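Local structure of hypothetical protein ylbA (Escherichia coli, 1RC6) at residues L175-F186 and A246-R257. The protein catalyses the manganese-dependent, stereospecific hydrolysis of S-ureidoglycine to S-ureidoglycolate and ammonia, a step in the anaerobic use of allantoin as a nitrogen source. Sequence-based numbering, arbitrary orientation.
Sequences LGFDMNMHILSF and AFSYIYSKDCNR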
ATOM      1  N   LEU A 175      10.528 -16.204  -8.242  1.00 31.27           N
ATOM      2  CA  LEU A 175      11.320 -15.172  -8.884  1.00 28.43           C
ATOM      3  C   LEU A 175      10.560 -14.457  -9.974  1.00 26.73           C
ATOM      4  O   LEU A 175      10.987 -13.396 -10.437  1.00 26.53           O
ATOM      5  CB  LEU A 175      12.591 -15.769  -9.478  1.00 27.18           C
ATOM      6  CG  LEU A 175      13.459 -16.584  -8.514  1.00 25.19           C
ATOM      7  CD1 LEU A 175      14.715 -17.024  -9.228  1.00 24.70           C
ATOM      8  CD2 LEU A 175      13.800 -15.752  -7.285  1.00 23.06           C
ATOM      9  N   GLY A 176       9.446 -15.044 -10.404  1.00 31.89           N
ATOM     10  CA  GLY A 176       8.644 -14.419 -11.439  1.00 28.96           C
ATOM     11  C   GLY A 176       8.237 -13.062 -10.910  1.00 29.42           C
ATOM     12  O   GLY A 176       8.119 -12.077 -11.667  1.00 26.83           O
ATOM     13  N   PHE A 177       8.040 -13.016  -9.592  1.00 30.44           N
ATOM     14  CA  PHE A 177       7.660 -11.788  -8.917  1.00 32.41           C
ATOM     15  C   PHE A 177       8.887 -11.057  -8.380  1.00 33.34           C
ATOM     16  O   PHE A 177       9.801 -11.667  -7.835  1.00 34.20           O
ATOM     17  CB  PHE A 177       6.687 -12.093  -7.783  1.00 29.83           C
ATOM     18  CG  PHE A 177       5.315 -12.491  -8.252  1.00 32.32           C
ATOM     19  CD1 PHE A 177       4.270 -11.576  -8.243  1.00 34.22           C
ATOM     20  CD2 PHE A 177       5.080 -13.768  -8.748  1.00 32.83           C
ATOM     21  CE1 PHE A 177       3.013 -11.930  -8.726  1.00 35.68           C
ATOM     22  CE2 PHE A 177       3.839 -14.128  -9.226  1.00 31.97           C
ATOM     23  CZ  PHE A 177       2.802 -13.210  -9.217  1.00 35.68           C
ATOM     24  N   ASP A 178       8.894  -9.740  -8.554  1.00 31.74           N
ATOM     25  CA  ASP A 178       9.989  -8.909  -8.101  1.00 30.22           C
ATOM     26  C   ASP A 178       9.526  -7.997  -6.959  1.00 29.27           C
ATOM     27  O   ASP A 178      10.167  -6.997  -6.654  1.00 28.62           O
ATOM     28  CB  ASP A 178      10.511  -8.074  -9.270  1.00 31.02           C
ATOM     29  CG  ASP A 178       9.515  -7.029  -9.732  1.00 31.25           C
ATOM     30  OD1 ASP A 178       8.367  -7.030  -9.238  1.00 31.73           O
ATOM     31  OD2 ASP A 178       9.887  -6.206 -10.599  1.00 33.11           O
ATOM     32  N   MET A 179       8.406  -8.343  -6.331  1.00 28.21           N
ATOM     33  CA  MET A 179       7.889  -7.546  -5.225  1.00 28.80           C
ATOM     34  C   MET A 179       6.878  -8.356  -4.451  1.00 29.53           C
ATOM     35  O   MET A 179       6.577  -9.487  -4.808  1.00 29.80           O
ATOM     36  CB  MET A 179       7.195  -6.287  -5.739  1.00 33.91           C
ATOM     37  CG  MET A 179       6.058  -6.602  -6.671  1.00 34.67           C
ATOM     38  SD  MET A 179       4.683  -5.457  -6.554  1.00 37.45           S
ATOM     39  CE  MET A 179       5.026  -4.467  -7.833  1.00 34.26           C
ATOM     40  N   ASN A 180       6.364  -7.770  -3.379  1.00 39.17           N
ATOM     41  CA  ASN A 180       5.354  -8.425  -2.576  1.00 38.85           C
ATOM     42  C   ASN A 180       4.698  -7.400  -1.667  1.00 39.69           C
ATOM     43  O   ASN A 180       5.294  -6.376  -1.359  1.00 42.01           O
ATOM     44  CB  ASN A 180       5.970  -9.551  -1.758  1.00 31.59           C
ATOM     45  CG  ASN A 180       4.974 -10.668  -1.461  1.00 34.30           C
ATOM     46  OD1 ASN A 180       5.362 -11.806  -1.194  1.00 35.20           O
ATOM     47  ND2 ASN A 180       3.691 -10.347  -1.498  1.00 33.29           N
ATOM     48  N   MET A 181       3.455  -7.659  -1.282  1.00 29.23           N
ATOM     49  CA  MET A 181       2.716  -6.773  -0.394  1.00 30.53           C
ATOM     50  C   MET A 181       2.447  -7.580   0.873  1.00 31.91           C
ATOM     51  O   MET A 181       2.161  -8.776   0.803  1.00 33.80           O
ATOM     52  CB  MET A 181       1.379  -6.344  -1.023  1.00 35.43           C
ATOM     53  CG  MET A 181       1.463  -5.459  -2.268  1.00 35.19           C
ATOM     54  SD  MET A 181       2.062  -3.759  -1.998  1.00 36.32           S
ATOM     55  CE  MET A 181       1.446  -3.443  -0.375  1.00 37.49           C
ATOM     56  N   HIS A 182       2.553  -6.946   2.030  1.00 37.71           N
ATOM     57  CA  HIS A 182       2.308  -7.656   3.276  1.00 39.38           C
ATOM     58  C   HIS A 182       1.414  -6.846   4.200  1.00 39.85           C
ATOM     59  O   HIS A 182       1.316  -5.631   4.075  1.00 39.43           O
ATOM     60  CB  HIS A 182       3.620  -7.940   4.022  1.00 34.68           C
ATOM     61  CG  HIS A 182       4.623  -8.711   3.231  1.00 33.62           C
ATOM     62  ND1 HIS A 182       5.498  -8.110   2.355  1.00 36.86           N
ATOM     63  CD2 HIS A 182       4.894 -10.034   3.185  1.00 34.37           C
ATOM     64  CE1 HIS A 182       6.270  -9.031   1.804  1.00 37.52           C
ATOM     65  NE2 HIS A 182       5.923 -10.208   2.292  1.00 35.79           N
ATOM     66  N   ILE A 183       0.766  -7.536   5.127  1.00 44.51           N
ATOM     67  CA  ILE A 183      -0.074  -6.891   6.118  1.00 43.95           C
ATOM     68  C   ILE A 183       0.380  -7.439   7.465  1.00 49.28           C
ATOM     69  O   ILE A 183       0.483  -8.651   7.632  1.00 50.12           O
ATOM     70  CB  ILE A 183      -1.565  -7.233   5.939  1.00 28.52           C
ATOM     71  CG1 ILE A 183      -2.219  -6.268   4.950  1.00 27.28           C
ATOM     72  CG2 ILE A 183      -2.266  -7.172   7.294  1.00 28.04           C
ATOM     73  CD1 ILE A 183      -3.718  -6.515   4.731  1.00 25.66           C
ATOM     74  N   LEU A 184       0.677  -6.551   8.408  1.00 52.01           N
ATOM     75  CA  LEU A 184       1.090  -6.957   9.750  1.00 56.31           C
ATOM     76  C   LEU A 184      -0.015  -6.561  10.723  1.00 61.20           C
ATOM     77  O   LEU A 184      -0.540  -5.447  10.647  1.00 61.74           O
ATOM     78  CB  LEU A 184       2.403  -6.279  10.149  1.00 46.22           C
ATOM     79  CG  LEU A 184       3.652  -7.164  10.080  1.00 47.05           C
ATOM     80  CD1 LEU A 184       4.903  -6.343  10.331  1.00 44.69           C
ATOM     81  CD2 LEU A 184       3.532  -8.276  11.107  1.00 46.00           C
ATOM     82  N   SER A 185      -0.378  -7.470  11.624  1.00 49.68           N
ATOM     83  CA  SER A 185      -1.433  -7.190  12.590  1.00 52.93           C
ATOM     84  C   SER A 185      -0.929  -7.444  14.006  1.00 55.50           C
ATOM     85  O   SER A 185      -0.136  -8.355  14.227  1.00 57.34           O
ATOM     86  CB  SER A 185      -2.654  -8.068  12.294  1.00 61.83           C
ATOM     87  OG  SER A 185      -3.847  -7.520  12.841  1.00 61.61           O
ATOM     88  N   PHE A 186      -1.372  -6.615  14.952  1.00 72.94           N
ATOM     89  CA  PHE A 186      -0.988  -6.744  16.362  1.00 75.90           C
ATOM     90  C   PHE A 186      -2.212  -6.637  17.257  1.00 79.30           C
ATOM     91  O   PHE A 186      -2.801  -5.559  17.387  1.00 80.45           O
ATOM     92  CB  PHE A 186      -0.009  -5.651  16.786  1.00 64.98           C
ATOM     93  CG  PHE A 186       1.332  -5.748  16.139  1.00 65.98           C
ATOM     94  CD1 PHE A 186       1.506  -5.394  14.805  1.00 67.02           C
ATOM     95  CD2 PHE A 186       2.438  -6.164  16.870  1.00 66.14           C
ATOM     96  CE1 PHE A 186       2.777  -5.451  14.201  1.00 66.62           C
ATOM     97  CE2 PHE A 186       3.707  -6.224  16.282  1.00 66.04           C
ATOM     98  CZ  PHE A 186       3.878  -5.866  14.945  1.00 65.24           C
ATOM     99  N   ALA A 246      -7.084  -3.506  16.961  1.00 69.52           N
ATOM    100  CA  ALA A 246      -5.921  -4.255  16.494  1.00 70.27           C
ATOM    101  C   ALA A 246      -5.063  -3.428  15.529  1.00 69.15           C
ATOM    102  O   ALA A 246      -5.525  -3.018  14.460  1.00 69.23           O
ATOM    103  CB  ALA A 246      -6.372  -5.544  15.819  1.00 69.05           C
ATOM    104  N   PHE A 247      -3.807  -3.204  15.911  1.00 63.68           N
ATOM    105  CA  PHE A 247      -2.859  -2.419  15.112  1.00 60.27           C
ATOM    106  C   PHE A 247      -2.376  -3.167  13.859  1.00 60.64           C
ATOM    107  O   PHE A 247      -1.533  -4.057  13.948  1.00 59.66           O
ATOM    108  CB  PHE A 247      -1.665  -2.035  16.002  1.00 44.73           C
ATOM    109  CG  PHE A 247      -0.642  -1.173  15.323  1.00 37.53           C
ATOM    110  CD1 PHE A 247      -1.013   0.016  14.691  1.00 35.34           C
ATOM    111  CD2 PHE A 247       0.703  -1.533  15.334  1.00 31.94           C
ATOM    112  CE1 PHE A 247      -0.048   0.842  14.076  1.00 30.33           C
ATOM    113  CE2 PHE A 247       1.675  -0.717  14.722  1.00 27.74           C
ATOM    114  CZ  PHE A 247       1.299   0.470  14.093  1.00 27.52           C
ATOM    115  N   SER A 248      -2.912  -2.812  12.693  1.00 56.99           N
ATOM    116  CA  SER A 248      -2.496  -3.470  11.457  1.00 55.26           C
ATOM    117  C   SER A 248      -2.228  -2.510  10.304  1.00 54.50           C
ATOM    118  O   SER A 248      -2.946  -1.525  10.115  1.00 55.64           O
ATOM    119  CB  SER A 248      -3.547  -4.485  11.004  1.00 52.95           C
ATOM    120  OG  SER A 248      -4.676  -3.840  10.447  1.00 49.70           O
ATOM    121  N   TYR A 249      -1.194  -2.811   9.526  1.00 60.76           N
ATOM    122  CA  TYR A 249      -0.853  -1.991   8.375  1.00 55.85           C
ATOM    123  C   TYR A 249      -0.378  -2.820   7.186  1.00 54.23           C
ATOM    124  O   TYR A 249       0.190  -3.900   7.348  1.00 53.49           O
ATOM    125  CB  TYR A 249       0.216  -0.961   8.739  1.00 42.91           C
ATOM    126  CG  TYR A 249       1.547  -1.534   9.149  1.00 39.80           C
ATOM    127  CD1 TYR A 249       1.817  -1.853  10.481  1.00 39.45           C
ATOM    128  CD2 TYR A 249       2.563  -1.709   8.211  1.00 40.70           C
ATOM    129  CE1 TYR A 249       3.086  -2.327  10.873  1.00 38.27           C
ATOM    130  CE2 TYR A 249       3.828  -2.186   8.585  1.00 39.16           C
ATOM    131  CZ  TYR A 249       4.079  -2.487   9.914  1.00 39.02           C
ATOM    132  OH  TYR A 249       5.325  -2.945  10.262  1.00 39.59           O
ATOM    133  N   ILE A 250      -0.623  -2.303   5.986  1.00 43.09           N
ATOM    134  CA  ILE A 250      -0.228  -2.976   4.763  1.00 36.47           C
ATOM    135  C   ILE A 250       1.020  -2.287   4.250  1.00 35.54           C
ATOM    136  O   ILE A 250       1.169  -1.082   4.415  1.00 35.93           O
ATOM    137  CB  ILE A 250      -1.347  -2.889   3.712  1.00 30.47           C
ATOM    138  CG1 ILE A 250      -0.952  -3.672   2.459  1.00 25.13           C
ATOM    139  CG2 ILE A 250      -1.659  -1.418   3.397  1.00 26.28           C
ATOM    140  CD1 ILE A 250      -2.100  -3.880   1.505  1.00 21.83           C
ATOM    141  N   TYR A 251       1.924  -3.042   3.637  1.00 31.86           N
ATOM    142  CA  TYR A 251       3.144  -2.441   3.134  1.00 30.22           C
ATOM    143  C   TYR A 251       3.814  -3.210   2.012  1.00 28.80           C
ATOM    144  O   TYR A 251       3.794  -4.440   1.980  1.00 29.37           O
ATOM    145  CB  TYR A 251       4.148  -2.246   4.274  1.00 29.48           C
ATOM    146  CG  TYR A 251       4.822  -3.513   4.745  1.00 28.67           C
ATOM    147  CD1 TYR A 251       4.234  -4.327   5.726  1.00 29.05           C
ATOM    148  CD2 TYR A 251       6.061  -3.897   4.223  1.00 27.38           C
ATOM    149  CE1 TYR A 251       4.869  -5.490   6.178  1.00 26.91           C
ATOM    150  CE2 TYR A 251       6.704  -5.063   4.668  1.00 27.85           C
ATOM    151  CZ  TYR A 251       6.102  -5.850   5.643  1.00 27.97           C
ATOM    152  OH  TYR A 251       6.735  -7.000   6.061  1.00 30.23           O
ATOM    153  N   SER A 252       4.432  -2.461   1.109  1.00 19.06           N
ATOM    154  CA  SER A 252       5.123  -3.018  -0.034  1.00 22.86           C
ATOM    155  C   SER A 252       6.565  -3.373   0.288  1.00 24.54           C
ATOM    156  O   SER A 252       7.091  -3.000   1.326  1.00 26.18           O
ATOM    157  CB  SER A 252       5.079  -2.033  -1.190  1.00 40.23           C
ATOM    158  OG  SER A 252       5.516  -0.752  -0.781  1.00 41.74           O
ATOM    159  N   LYS A 253       7.201  -4.091  -0.628  1.00 31.04           N
ATOM    160  CA  LYS A 253       8.568  -4.545  -0.458  1.00 35.56           C
ATOM    161  C   LYS A 253       9.039  -5.155  -1.769  1.00 32.56           C
ATOM    162  O   LYS A 253       8.422  -6.082  -2.268  1.00 36.70           O
ATOM    163  CB  LYS A 253       8.594  -5.605   0.645  1.00 55.26           C
ATOM    164  CG  LYS A 253       9.729  -6.609   0.561  1.00 73.17           C
ATOM    165  CD  LYS A 253       9.405  -7.878   1.358  1.00 85.58           C
ATOM    166  CE  LYS A 253      10.603  -8.834   1.449  1.00 92.71           C
ATOM    167  NZ  LYS A 253      11.745  -8.284   2.254  1.00 94.68           N
ATOM    168  N   ASP A 254      10.113  -4.630  -2.339  1.00 26.68           N
ATOM    169  CA  ASP A 254      10.662  -5.188  -3.577  1.00 27.36           C
ATOM    170  C   ASP A 254      11.521  -6.388  -3.158  1.00 22.23           C
ATOM    171  O   ASP A 254      12.061  -6.414  -2.047  1.00 21.37           O
ATOM    172  CB  ASP A 254      11.537  -4.163  -4.301  1.00 28.38           C
ATOM    173  CG  ASP A 254      12.714  -3.710  -3.464  1.00 36.33           C
ATOM    174  OD1 ASP A 254      12.504  -2.967  -2.484  1.00 46.51           O
ATOM    175  OD2 ASP A 254      13.848  -4.106  -3.776  1.00 46.72           O
ATOM    176  N   CYS A 255      11.654  -7.378  -4.037  1.00 31.82           N
ATOM    177  CA  CYS A 255      12.429  -8.563  -3.699  1.00 29.18           C
ATOM    178  C   CYS A 255      12.810  -9.418  -4.890  1.00 28.23           C
ATOM    179  O   CYS A 255      12.461  -9.120  -6.030  1.00 28.11           O
ATOM    180  CB  CYS A 255      11.632  -9.422  -2.732  1.00 29.37           C
ATOM    181  SG  CYS A 255      10.022  -9.904  -3.416  1.00 27.78           S
ATOM    182  N   ASN A 256      13.532 -10.497  -4.597  1.00 31.29           N
ATOM    183  CA  ASN A 256      13.987 -11.458  -5.598  1.00 30.72           C
ATOM    184  C   ASN A 256      14.817 -10.903  -6.751  1.00 31.32           C
ATOM    185  O   ASN A 256      14.881 -11.524  -7.814  1.00 33.52           O
ATOM    186  CB  ASN A 256      12.803 -12.217  -6.198  1.00 26.33           C
ATOM    187  CG  ASN A 256      11.938 -12.895  -5.149  1.00 28.77           C
ATOM    188  OD1 ASN A 256      12.401 -13.263  -4.057  1.00 30.03           O
ATOM    189  ND2 ASN A 256      10.669 -13.085  -5.491  1.00 27.48           N
ATOM    190  N   ARG A 257      15.465  -9.761  -6.570  1.00 27.32           N
ATOM    191  CA  ARG A 257      16.267  -9.224  -7.659  1.00 27.45           C
ATOM    192  C   ARG A 257      17.642  -8.755  -7.219  1.00 27.64           C
ATOM    193  O   ARG A 257      17.823  -8.306  -6.089  1.00 29.14           O
ATOM    194  CB  ARG A 257      15.530  -8.070  -8.336  1.00 24.74           C
ATOM    195  CG  ARG A 257      14.265  -8.489  -9.043  1.00 26.32           C
ATOM    196  CD  ARG A 257      14.569  -9.252 -10.333  1.00 30.59           C
ATOM    197  NE  ARG A 257      13.345  -9.652 -11.039  1.00 32.75           N
ATOM    198  CZ  ARG A 257      12.594 -10.702 -10.711  1.00 32.19           C
ATOM    199  NH1 ARG A 257      11.499 -10.976 -11.408  1.00 28.46           N
ATOM    200  NH2 ARG A 257      12.946 -11.488  -9.699  1.00 32.06           N
TER
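H182 and Y251 face each other across two strands, 179-186 and 247-254, that run almost exactly antiparallel. Their backbones exchange two hydrogen bonds, H182 N to Y251 O at 2.8 Å and Y251 N to H182 O at 2.7 Å, the mark of a hydrogen-bonded antiparallel pair. H182 CB sits over one face of the Y251 ring, 3.9 Å from its centroid, a CH-pi contact; the imidazole itself is slid so far along that the two rings barely overlap, although their planes differ by only 27°. On the same side of the sheet, K253 CD approaches H182 CE1 at 3.4 Å, and L184 lies alongside Y249, its CB over one face of the Y249 ring, toward the rim, and its CD1 3.4 Å from Y249 OH.

The other side is apolar where M181 CE meets I250 CG1 (3.7 Å) and I183 crosses I250; Y86 of strand 81-89 packs against both isoleucines. Beyond the paired strands, R257 turns back at chi2 (-73°), bringing its guanidinium end-on to L175 O: NH1 and NH2 both donate to this one oxygen, at 2.7 and 2.8 Å, while D178 CB lies over one guanidinium face, toward its rim. N256 ND2 donates to F177 O in a fairly straight bond (163°). In the second shell, V137 O accepts from R257 NE and V137 N donates to D178 OD2. An alanine in place of R257 would probably leave L175 O without its two donors and V137 O without the NE bond, and uncover D178 CB.

Further out, Y251 meets the H202 ring edge-to-face. H202 is probably a manganese ligand, and Y249 and K253 probably bind substrate; the face these three residues of strand 247-254 share with H182 is consistent with the metal-site lining of a cupin beta-barrel.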